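Local coordinates for protein citrate synthase (Sulfolobus solfataricus, PDB 1O7X) that is a citrate synthase, a mostly helical enzyme whose assembly here holds two chains, at residues G42-E46 and S149-A153. Sequence-based numbering, arbitrary orientation.
Sequences GSYEE and SDSFA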
loop_
_atom_site.group_PDB
_atom_site.type_symbol
_atom_site.label_atom_id
_atom_site.label_comp_id
_atom_site.label_asym_id
_atom_site.label_seq_id
_atom_site.Cartn_x
_atom_site.Cartn_y
_atom_site.Cartn_z
ATOM N N GLY A 42 -5.117 29.472 14.678
ATOM C CA GLY A 42 -3.808 28.820 14.797
ATOM C C GLY A 42 -3.205 28.544 13.428
ATOM O O GLY A 42 -3.689 28.976 12.387
ATOM N N SER A 43 -2.118 27.791 13.427
ATOM C CA SER A 43 -1.418 27.331 12.252
ATOM C C SER A 43 -1.532 25.820 12.001
ATOM O O SER A 43 -2.047 25.042 12.819
ATOM C CB SER A 43 0.080 27.555 12.517
ATOM O OG SER A 43 0.438 26.560 13.470
ATOM N N TYR A 44 -0.871 25.391 10.912
ATOM C CA TYR A 44 -0.770 23.969 10.615
ATOM C C TYR A 44 -0.017 23.264 11.746
ATOM O O TYR A 44 -0.431 22.203 12.193
ATOM C CB TYR A 44 -0.095 23.661 9.279
ATOM C CG TYR A 44 -0.094 22.176 8.943
ATOM C CD1 TYR A 44 -1.236 21.402 9.069
ATOM C CD2 TYR A 44 1.065 21.547 8.513
ATOM C CE1 TYR A 44 -1.239 20.067 8.769
ATOM C CE2 TYR A 44 1.077 20.200 8.211
ATOM C CZ TYR A 44 -0.082 19.461 8.336
ATOM O OH TYR A 44 -0.072 18.108 8.035
ATOM N N GLU A 45 1.036 23.858 12.268
ATOM C CA GLU A 45 1.820 23.340 13.369
ATOM C C GLU A 45 0.981 23.048 14.610
ATOM O O GLU A 45 1.150 22.034 15.303
ATOM C CB GLU A 45 2.914 24.353 13.730
ATOM C CG GLU A 45 4.084 24.409 12.775
ATOM C CD GLU A 45 3.998 25.509 11.744
ATOM O OE1 GLU A 45 2.879 26.005 11.510
ATOM O OE2 GLU A 45 5.030 25.902 11.161
ATOM N N GLU A 46 0.032 23.927 14.916
ATOM C CA GLU A 46 -0.824 23.769 16.075
ATOM C C GLU A 46 -1.765 22.596 15.826
ATOM O O GLU A 46 -2.072 21.835 16.734
ATOM C CB GLU A 46 -1.593 25.060 16.386
ATOM C CG GLU A 46 -2.412 24.925 17.681
ATOM C CD GLU A 46 -3.373 26.073 17.890
ATOM O OE1 GLU A 46 -4.089 26.396 16.929
ATOM O OE2 GLU A 46 -3.411 26.673 18.982
ATOM N N SER A 149 12.686 27.744 9.404
ATOM C CA SER A 149 12.025 29.026 9.329
ATOM C C SER A 149 10.967 29.094 10.436
ATOM O O SER A 149 10.768 28.168 11.218
ATOM C CB SER A 149 11.420 29.313 7.968
ATOM O OG SER A 149 10.007 29.315 7.915
ATOM N N ASP A 150 10.290 30.240 10.457
ATOM C CA ASP A 150 9.245 30.572 11.406
ATOM C C ASP A 150 8.025 29.695 11.164
ATOM O O ASP A 150 7.292 29.501 12.144
ATOM C CB ASP A 150 8.854 32.049 11.425
ATOM C CG ASP A 150 8.896 32.728 10.076
ATOM O OD1 ASP A 150 9.142 32.084 9.032
ATOM O OD2 ASP A 150 8.681 33.961 9.960
ATOM N N SER A 151 7.812 29.180 9.955
ATOM C CA SER A 151 6.686 28.270 9.765
ATOM C C SER A 151 7.028 27.174 8.762
ATOM O O SER A 151 8.021 27.211 8.035
ATOM C CB SER A 151 5.428 29.007 9.329
ATOM O OG SER A 151 5.366 29.052 7.919
ATOM N N PHE A 152 6.149 26.175 8.730
ATOM C CA PHE A 152 6.247 25.039 7.793
ATOM C C PHE A 152 5.744 25.493 6.434
ATOM O O PHE A 152 6.419 25.247 5.435
ATOM C CB PHE A 152 5.510 23.853 8.364
ATOM C CG PHE A 152 5.284 22.633 7.543
ATOM C CD1 PHE A 152 6.049 21.489 7.748
ATOM C CD2 PHE A 152 4.258 22.569 6.606
ATOM C CE1 PHE A 152 5.826 20.335 7.027
ATOM C CE2 PHE A 152 4.042 21.417 5.872
ATOM C CZ PHE A 152 4.819 20.296 6.088
ATOM N N ALA A 153 4.644 26.244 6.353
ATOM C CA ALA A 153 4.212 26.757 5.047
ATOM C C ALA A 153 5.332 27.569 4.394
ATOM O O ALA A 153 5.731 27.354 3.231
ATOM C CB ALA A 153 2.945 27.566 5.214
#
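Glu45 reaches across to the start of helix 152-161 and accepts a hydrogen bond from the backbone N of Phe152, with OE2 and N 2.7 Å apart. The N-H meets OE2 on its syn side but 31° out of the carboxylate plane. The bond is bent, with 140° at the hydrogen. A bend of the chain at chi2 turns the carboxylate toward Phe152. Glutamate suits this place because its chain is long enough to bridge two helix starts, and a negative group beside the first N-H of a helix probably gains from the helix dipole. The other carboxylate oxygen, OE1, receives a weak hydrogen bond from Ser43 OG.

Both helices open with a serine N-cap. Ser43 OG accepts from Glu46 N at 3.0 Å, while Ser151 OG caps Lys154 N in the same manner. Serine fits because first-turn amides lack the i-4 carbonyl acceptor they would have inside the helix, and its short side chain can fold back to supply one. The contact thus joins the N-terminal ends of helices 44-53 and 152-161 within the mostly helical citrate synthase fold, where helix 167-180 packs against both: Asp174 accepts from Tyr44 N, and Leu177 touches both aromatic side chains.

The apolar part is an oblique pairing of Tyr44 and Phe152, ring centroids 5.5 Å apart. Their planes are inclined at 55°. CD2 of Tyr44 lies 3.9 Å from Phe152 CD2, and Tyr44 CE2 lies over one face of the phenylalanine ring. With CG anti to the backbone N, each ring extends toward the other helix. These broad, flat groups fill the buried space between the helices, and Leu336 and Leu340 of helix 330-352 contact Phe152 and Tyr44 respectively.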